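PDB 3N7L: neurotoxin from Clostridium botulinum, which probably binds gangliosides on nerve-cell membranes as the receptor-binding part of a botulinum neurotoxin, allowing the toxin to recognise its target neuron. Local coordinates for residues 110-115 and 143-148; 114-119 and 149-154. All blocks are in the same frame, centred on the assembly; numbering follows the deposited sequence.

Interaction 1 (110-115 and 143-148); sequences NFLVFT and FFVTIT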
ATOM      1  N   ASN A 110       9.617  11.321   8.319  1.00 23.51           N
ATOM      2  CA  ASN A 110       8.350  10.841   7.776  1.00 23.80           C
ATOM      3  C   ASN A 110       7.774  11.796   6.723  1.00 23.89           C
ATOM      4  O   ASN A 110       6.564  11.801   6.480  1.00 23.17           O
ATOM      5  CB  ASN A 110       7.323  10.624   8.902  1.00 23.69           C
ATOM      6  CG  ASN A 110       7.094  11.878   9.755  1.00 23.91           C
ATOM      7  OD1 ASN A 110       5.977  12.148  10.193  1.00 26.54           O
ATOM      8  ND2 ASN A 110       8.150  12.629  10.003  1.00 22.77           N
ATOM      9  N   PHE A 111       8.645  12.588   6.097  1.00 23.27           N
ATOM     10  CA  PHE A 111       8.218  13.555   5.076  1.00 24.47           C
ATOM     11  C   PHE A 111       8.635  13.259   3.640  1.00 22.05           C
ATOM     12  O   PHE A 111       9.749  12.804   3.377  1.00 18.15           O
ATOM     13  CB  PHE A 111       8.754  14.970   5.374  1.00 25.95           C
ATOM     14  CG  PHE A 111       8.273  15.563   6.663  1.00 29.18           C
ATOM     15  CD1 PHE A 111       8.884  15.233   7.866  1.00 30.63           C
ATOM     16  CD2 PHE A 111       7.211  16.462   6.671  1.00 29.43           C
ATOM     17  CE1 PHE A 111       8.443  15.789   9.063  1.00 31.32           C
ATOM     18  CE2 PHE A 111       6.761  17.024   7.862  1.00 32.32           C
ATOM     19  CZ  PHE A 111       7.378  16.687   9.062  1.00 32.58           C
ATOM     20  N   LEU A 112       7.721  13.553   2.716  1.00 21.84           N
ATOM     21  CA  LEU A 112       7.967  13.444   1.283  1.00 21.67           C
ATOM     22  C   LEU A 112       7.791  14.908   0.886  1.00 22.12           C
ATOM     23  O   LEU A 112       6.719  15.479   1.091  1.00 21.64           O
ATOM     24  CB  LEU A 112       6.905  12.605   0.576  1.00 22.75           C
ATOM     25  CG  LEU A 112       7.028  12.608  -0.954  1.00 24.15           C
ATOM     26  CD1 LEU A 112       8.172  11.707  -1.369  1.00 25.72           C
ATOM     27  CD2 LEU A 112       5.735  12.128  -1.592  1.00 26.53           C
ATOM     28  N   VAL A 113       8.827  15.532   0.340  1.00 22.59           N
ATOM     29  CA  VAL A 113       8.698  16.939  -0.009  1.00 23.47           C
ATOM     30  C   VAL A 113       9.051  17.318  -1.441  1.00 23.78           C
ATOM     31  O   VAL A 113      10.016  16.818  -2.030  1.00 22.84           O
ATOM     32  CB  VAL A 113       9.484  17.841   1.016  1.00 26.52           C
ATOM     33  CG1 VAL A 113      10.374  16.984   1.892  1.00 25.18           C
ATOM     34  CG2 VAL A 113      10.285  18.909   0.304  1.00 24.97           C
ATOM     35  N   PHE A 114       8.210  18.180  -2.001  1.00 22.20           N
ATOM     36  CA  PHE A 114       8.385  18.677  -3.354  1.00 21.71           C
ATOM     37  C   PHE A 114       8.886  20.104  -3.211  1.00 22.01           C
ATOM     38  O   PHE A 114       8.271  20.925  -2.524  1.00 21.42           O
ATOM     39  CB  PHE A 114       7.057  18.649  -4.122  1.00 22.22           C
ATOM     40  CG  PHE A 114       7.117  19.337  -5.459  1.00 21.47           C
ATOM     41  CD1 PHE A 114       6.715  20.660  -5.595  1.00 21.72           C
ATOM     42  CD2 PHE A 114       7.613  18.671  -6.575  1.00 22.93           C
ATOM     43  CE1 PHE A 114       6.806  21.317  -6.824  1.00 21.21           C
ATOM     44  CE2 PHE A 114       7.708  19.317  -7.811  1.00 21.95           C
ATOM     45  CZ  PHE A 114       7.303  20.643  -7.932  1.00 20.88           C
ATOM     46  N   THR A 115      10.004  20.387  -3.867  1.00 23.75           N
ATOM     47  CA  THR A 115      10.626  21.700  -3.791  1.00 25.09           C
ATOM     48  C   THR A 115      10.730  22.410  -5.130  1.00 24.94           C
ATOM     49  O   THR A 115      11.131  21.823  -6.130  1.00 26.47           O
ATOM     50  CB  THR A 115      12.055  21.590  -3.209  1.00 25.52           C
ATOM     51  OG1 THR A 115      11.995  20.971  -1.921  1.00 25.65           O
ATOM     52  CG2 THR A 115      12.695  22.971  -3.078  1.00 26.03           C
ATOM     53  N   PHE A 143       2.056   3.961  -2.739  1.00 19.12           N
ATOM     54  CA  PHE A 143       1.139   5.085  -2.631  1.00 18.40           C
ATOM     55  C   PHE A 143       1.220   5.922  -3.902  1.00 19.33           C
ATOM     56  O   PHE A 143       2.240   5.924  -4.600  1.00 19.36           O
ATOM     57  CB  PHE A 143       1.370   5.916  -1.341  1.00 17.67           C
ATOM     58  CG  PHE A 143       2.700   6.602  -1.251  1.00 17.48           C
ATOM     59  CD1 PHE A 143       2.818   7.956  -1.549  1.00 19.58           C
ATOM     60  CD2 PHE A 143       3.825   5.919  -0.792  1.00 18.71           C
ATOM     61  CE1 PHE A 143       4.032   8.624  -1.386  1.00 19.03           C
ATOM     62  CE2 PHE A 143       5.047   6.577  -0.628  1.00 19.58           C
ATOM     63  CZ  PHE A 143       5.149   7.931  -0.924  1.00 19.90           C
ATOM     64  N   PHE A 144       0.120   6.598  -4.221  1.00 20.94           N
ATOM     65  CA  PHE A 144       0.028   7.410  -5.433  1.00 20.94           C
ATOM     66  C   PHE A 144       0.194   8.897  -5.148  1.00 20.10           C
ATOM     67  O   PHE A 144      -0.585   9.493  -4.404  1.00 20.53           O
ATOM     68  CB  PHE A 144      -1.316   7.157  -6.115  1.00 20.97           C
ATOM     69  CG  PHE A 144      -1.471   7.849  -7.440  1.00 22.47           C
ATOM     70  CD1 PHE A 144      -0.683   7.487  -8.527  1.00 22.33           C
ATOM     71  CD2 PHE A 144      -2.435   8.839  -7.611  1.00 22.43           C
ATOM     72  CE1 PHE A 144      -0.857   8.096  -9.768  1.00 21.39           C
ATOM     73  CE2 PHE A 144      -2.617   9.456  -8.851  1.00 22.11           C
ATOM     74  CZ  PHE A 144      -1.827   9.082  -9.930  1.00 21.89           C
ATOM     75  N   VAL A 145       1.218   9.484  -5.757  1.00 19.44           N
ATOM     76  CA  VAL A 145       1.517  10.894  -5.576  1.00 19.17           C
ATOM     77  C   VAL A 145       1.020  11.737  -6.734  1.00 19.37           C
ATOM     78  O   VAL A 145       1.107  11.340  -7.895  1.00 20.39           O
ATOM     79  CB  VAL A 145       3.047  11.135  -5.454  1.00 18.63           C
ATOM     80  CG1 VAL A 145       3.342  12.639  -5.389  1.00 17.70           C
ATOM     81  CG2 VAL A 145       3.592  10.435  -4.228  1.00 19.23           C
ATOM     82  N   THR A 146       0.485  12.905  -6.412  1.00 21.55           N
ATOM     83  CA  THR A 146       0.047  13.832  -7.443  1.00 23.28           C
ATOM     84  C   THR A 146       0.398  15.229  -6.973  1.00 21.72           C
ATOM     85  O   THR A 146      -0.114  15.702  -5.960  1.00 22.24           O
ATOM     86  CB  THR A 146      -1.465  13.771  -7.711  1.00 24.28           C
ATOM     87  OG1 THR A 146      -1.836  12.438  -8.073  1.00 26.52           O
ATOM     88  CG2 THR A 146      -1.820  14.694  -8.870  1.00 27.39           C
ATOM     89  N   ILE A 147       1.294  15.879  -7.703  1.00 21.46           N
ATOM     90  CA  ILE A 147       1.703  17.232  -7.358  1.00 22.04           C
ATOM     91  C   ILE A 147       1.194  18.157  -8.453  1.00 21.84           C
ATOM     92  O   ILE A 147       1.484  17.935  -9.623  1.00 23.85           O
ATOM     93  CB  ILE A 147       3.243  17.333  -7.267  1.00 21.49           C
ATOM     94  CG1 ILE A 147       3.745  16.474  -6.103  1.00 23.70           C
ATOM     95  CG2 ILE A 147       3.673  18.792  -7.081  1.00 21.73           C
ATOM     96  CD1 ILE A 147       5.252  16.259  -6.099  1.00 26.12           C
ATOM     97  N   THR A 148       0.412  19.167  -8.085  1.00 23.39           N
ATOM     98  CA  THR A 148      -0.092  20.110  -9.085  1.00 26.27           C
ATOM     99  C   THR A 148       0.509  21.485  -8.805  1.00 27.44           C
ATOM    100  O   THR A 148       0.614  21.905  -7.654  1.00 28.38           O
ATOM    101  CB  THR A 148      -1.648  20.206  -9.091  1.00 25.37           C
ATOM    102  OG1 THR A 148      -2.110  20.788  -7.869  1.00 27.62           O
ATOM    103  CG2 THR A 148      -2.271  18.823  -9.263  1.00 23.17           C
TER
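Ile147 lays its CG2 methyl squarely over one face of the Phe114 ring, 3.8 Å from the ring centroid. The approach is only 7° off the ring normal, a textbook CH-pi contact. Its other branch reaches past the ring toward the root of the side chain: CD1 of Ile147 packs close against CD2 of Phe114, at 3.4 Å, and lies near CB of the same residue. The two branches of Ile147 thus share the phenylalanine, one over the ring centre and the other beside its attachment. With CG1 beside the backbone N (chi1 -65°), CG2 is left trans to that nitrogen, where it meets the ring. Such methyl-on-ring packing illustrates how the two layers of a beta sandwich are joined. Here the sandwich is the concanavalin-like, jelly-roll half of the receptor-binding domain; strands 111-115 and 143-148 belong to different sheets, their axes 9.8 Å apart and inclined by 29°, so side chains alone bridge the gap. Toward the start of both strands, Leu112 does the bridging with a single methyl, CD2. This atom touches CG2 of Val145 at 3.8 Å and also reaches the Phe143 ring, meeting CE1 of Phe143 at 3.9 Å in the plane of the ring and so at its edge, not over a face. Leu112 and Phe143 approach from opposite sheets. Tyr139 meets the Phe143 ring edge-to-face, while Ile75, Phe77 and Ile79 of strand 72-82 adjoin Phe114, Val145 and Phe143 respectively.

Interaction 2 (114-119 and 149-154); sequences FTLKQN and TNMMGN
Thr149 has its CG2 methyl trans to the backbone N and its hydroxyl beside that nitrogen (chi1 -64°), a setting that divides the side chain between two partners across the contact. The methyl meets Leu116 tip to tip, CG2 of Thr149 lying 4.2 Å from CD2 of Leu116. The oxygen lies on the Phe114 side, where OG1 of Thr149 approaches CE1 of Phe114 obliquely at 3.9 Å. That oxygen is buried by the contact and has no polar partner in the model. Met151 arrives by a folded route: its chain bends at chi2 and again at chi3 (-78°), bringing the sulfur back to the Leu116 side chain. There SD of Met151 lies 4.1 Å from CD2 of Leu116, the two side chains running past each other in opposite directions. One leucine methyl therefore serves both the strand residue Thr149 and Met151, the first residue beyond the strand.

The backbone around Met151 is shaped by a type I beta turn from Asn150 to Gly153, closed by the bond from Gly153 N to Asn150 O. An Asx turn reinforces it: OD1 of Asn150 accepts from the backbone N of Met152 at 2.8 Å, with the donor tilted 27° from the carbonyl plane. ND2 of Asn150 is hydrogen-bonded to Glu214. The turn links strand 143-150 to strand 154-159, whose Met155 touches Phe114, Leu116 and Thr149, while Leu172 from a loop also packs on Leu116; strands 72-82 and 122-129 flank the seam through Phe73 beside Thr149 and Ile126 beside Phe114.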
ATOM      1  N   PHE A 114       8.210  18.180  -2.001  1.00 22.20           N
ATOM      2  CA  PHE A 114       8.385  18.677  -3.354  1.00 21.71           C
ATOM      3  C   PHE A 114       8.886  20.104  -3.211  1.00 22.01           C
ATOM      4  O   PHE A 114       8.271  20.925  -2.524  1.00 21.42           O
ATOM      5  CB  PHE A 114       7.057  18.649  -4.122  1.00 22.22           C
ATOM      6  CG  PHE A 114       7.117  19.337  -5.459  1.00 21.47           C
ATOM      7  CD1 PHE A 114       6.715  20.660  -5.595  1.00 21.72           C
ATOM      8  CD2 PHE A 114       7.613  18.671  -6.575  1.00 22.93           C
ATOM      9  CE1 PHE A 114       6.806  21.317  -6.824  1.00 21.21           C
ATOM     10  CE2 PHE A 114       7.708  19.317  -7.811  1.00 21.95           C
ATOM     11  CZ  PHE A 114       7.303  20.643  -7.932  1.00 20.88           C
ATOM     12  N   THR A 115      10.004  20.387  -3.867  1.00 23.75           N
ATOM     13  CA  THR A 115      10.626  21.700  -3.791  1.00 25.09           C
ATOM     14  C   THR A 115      10.730  22.410  -5.130  1.00 24.94           C
ATOM     15  O   THR A 115      11.131  21.823  -6.130  1.00 26.47           O
ATOM     16  CB  THR A 115      12.055  21.590  -3.209  1.00 25.52           C
ATOM     17  OG1 THR A 115      11.995  20.971  -1.921  1.00 25.65           O
ATOM     18  CG2 THR A 115      12.695  22.971  -3.078  1.00 26.03           C
ATOM     19  N   LEU A 116      10.362  23.684  -5.127  1.00 25.09           N
ATOM     20  CA  LEU A 116      10.448  24.540  -6.304  1.00 26.28           C
ATOM     21  C   LEU A 116      11.694  25.369  -5.971  1.00 25.45           C
ATOM     22  O   LEU A 116      11.676  26.165  -5.036  1.00 25.99           O
ATOM     23  CB  LEU A 116       9.199  25.427  -6.379  1.00 27.23           C
ATOM     24  CG  LEU A 116       8.342  25.457  -7.651  1.00 29.74           C
ATOM     25  CD1 LEU A 116       8.316  24.091  -8.322  1.00 26.02           C
ATOM     26  CD2 LEU A 116       6.928  25.922  -7.287  1.00 26.25           C
ATOM     27  N   LYS A 117      12.778  25.165  -6.709  1.00 26.65           N
ATOM     28  CA  LYS A 117      14.016  25.883  -6.420  1.00 29.37           C
ATOM     29  C   LYS A 117      14.339  26.982  -7.431  1.00 29.38           C
ATOM     30  O   LYS A 117      14.754  26.700  -8.557  1.00 27.78           O
ATOM     31  CB  LYS A 117      15.176  24.887  -6.361  1.00 30.54           C
ATOM     32  CG  LYS A 117      16.492  25.469  -5.866  1.00 32.37           C
ATOM     33  CD  LYS A 117      17.609  24.455  -6.030  1.00 34.69           C
ATOM     34  CE  LYS A 117      18.886  24.924  -5.358  1.00 35.18           C
ATOM     35  NZ  LYS A 117      18.705  25.011  -3.886  1.00 35.52           N
ATOM     36  N   GLN A 118      14.159  28.237  -7.037  1.00 31.54           N
ATOM     37  CA  GLN A 118      14.467  29.317  -7.967  1.00 33.80           C
ATOM     38  C   GLN A 118      15.983  29.493  -8.084  1.00 32.74           C
ATOM     39  O   GLN A 118      16.501  29.669  -9.182  1.00 31.71           O
ATOM     40  CB  GLN A 118      13.792  30.622  -7.544  1.00 37.21           C
ATOM     41  CG  GLN A 118      14.296  31.229  -6.275  1.00 40.67           C
ATOM     42  CD  GLN A 118      13.713  32.609  -6.052  1.00 41.77           C
ATOM     43  OE1 GLN A 118      13.836  33.491  -6.904  1.00 41.96           O
ATOM     44  NE2 GLN A 118      13.074  32.803  -4.901  1.00 43.27           N
ATOM     45  N   ASN A 119      16.691  29.447  -6.958  1.00 32.28           N
ATOM     46  CA  ASN A 119      18.151  29.553  -6.978  1.00 34.90           C
ATOM     47  C   ASN A 119      18.769  28.885  -5.756  1.00 36.96           C
ATOM     48  O   ASN A 119      18.053  28.435  -4.858  1.00 37.22           O
ATOM     49  CB  ASN A 119      18.624  31.016  -7.090  1.00 32.50           C
ATOM     50  CG  ASN A 119      18.125  31.894  -5.965  1.00 33.03           C
ATOM     51  OD1 ASN A 119      18.267  31.565  -4.787  1.00 30.75           O
ATOM     52  ND2 ASN A 119      17.545  33.035  -6.325  1.00 33.87           N
ATOM     53  N   THR A 149       0.920  22.178  -9.858  1.00 28.45           N
ATOM     54  CA  THR A 149       1.531  23.486  -9.689  1.00 30.05           C
ATOM     55  C   THR A 149       1.085  24.516 -10.713  1.00 30.89           C
ATOM     56  O   THR A 149       1.155  24.283 -11.920  1.00 31.70           O
ATOM     57  CB  THR A 149       3.079  23.400  -9.767  1.00 30.21           C
ATOM     58  OG1 THR A 149       3.581  22.614  -8.678  1.00 32.97           O
ATOM     59  CG2 THR A 149       3.698  24.794  -9.706  1.00 32.28           C
ATOM     60  N   ASN A 150       0.617  25.652 -10.214  1.00 31.89           N
ATOM     61  CA  ASN A 150       0.216  26.767 -11.060  1.00 31.07           C
ATOM     62  C   ASN A 150       1.163  27.874 -10.609  1.00 29.94           C
ATOM     63  O   ASN A 150       1.030  28.388  -9.500  1.00 27.85           O
ATOM     64  CB  ASN A 150      -1.226  27.187 -10.780  1.00 31.82           C
ATOM     65  CG  ASN A 150      -1.673  28.345 -11.660  1.00 34.28           C
ATOM     66  OD1 ASN A 150      -0.867  29.189 -12.050  1.00 32.80           O
ATOM     67  ND2 ASN A 150      -2.963  28.396 -11.964  1.00 35.62           N
ATOM     68  N   MET A 151       2.122  28.229 -11.459  1.00 30.41           N
ATOM     69  CA  MET A 151       3.100  29.255 -11.113  1.00 30.79           C
ATOM     70  C   MET A 151       2.486  30.612 -10.778  1.00 31.80           C
ATOM     71  O   MET A 151       3.152  31.475 -10.209  1.00 31.68           O
ATOM     72  CB  MET A 151       4.134  29.395 -12.230  1.00 30.53           C
ATOM     73  CG  MET A 151       5.018  28.155 -12.412  1.00 31.33           C
ATOM     74  SD  MET A 151       5.894  27.651 -10.890  1.00 32.35           S
ATOM     75  CE  MET A 151       7.231  28.844 -10.857  1.00 29.40           C
ATOM     76  N   MET A 152       1.220  30.806 -11.126  1.00 32.04           N
ATOM     77  CA  MET A 152       0.545  32.055 -10.798  1.00 34.56           C
ATOM     78  C   MET A 152      -0.599  31.758  -9.826  1.00 33.81           C
ATOM     79  O   MET A 152      -1.460  32.603  -9.573  1.00 33.97           O
ATOM     80  CB  MET A 152       0.017  32.752 -12.059  1.00 36.58           C
ATOM     81  CG  MET A 152      -0.026  31.895 -13.312  1.00 42.02           C
ATOM     82  SD  MET A 152       1.532  31.830 -14.223  1.00 46.12           S
ATOM     83  CE  MET A 152       1.266  33.119 -15.428  1.00 45.00           C
ATOM     84  N   GLY A 153      -0.589  30.549  -9.274  1.00 33.89           N
ATOM     85  CA  GLY A 153      -1.621  30.154  -8.334  1.00 32.24           C
ATOM     86  C   GLY A 153      -1.049  29.391  -7.153  1.00 32.45           C
ATOM     87  O   GLY A 153      -0.151  29.880  -6.466  1.00 32.43           O
ATOM     88  N   ASN A 154      -1.561  28.187  -6.917  1.00 31.21           N
ATOM     89  CA  ASN A 154      -1.091  27.371  -5.805  1.00 30.98           C
ATOM     90  C   ASN A 154      -0.281  26.150  -6.215  1.00 31.42           C
ATOM     91  O   ASN A 154      -0.281  25.722  -7.370  1.00 30.25           O
ATOM     92  CB  ASN A 154      -2.257  26.867  -4.956  1.00 32.10           C
ATOM     93  CG  ASN A 154      -3.060  27.981  -4.343  1.00 32.61           C
ATOM     94  OD1 ASN A 154      -2.510  28.948  -3.823  1.00 33.26           O
ATOM     95  ND2 ASN A 154      -4.378  27.843  -4.384  1.00 33.48           N
TER

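How the interactions relate
Interactions 1 and 2 are successive sections of one seam between strands 111-117 and 143-150, with centres about 14 Å apart. Along the chain, 110-115 and the overlapping 114-119 come first; 143-148 and its direct continuation 149-154 follow roughly 30 residues later. Both strands run in broadly the same direction, so passing from interaction 1 to interaction 2 means advancing along both at once, outward from the chain's centre to where strand 143-150 gives way to its turn. Phe114 belongs to both sections. The seam joins the two antiparallel sheets of the lectin-like N-terminal half. The principle is general: alternate residues of facing strands, repeated along their length, pack the sheets of a beta sandwich together.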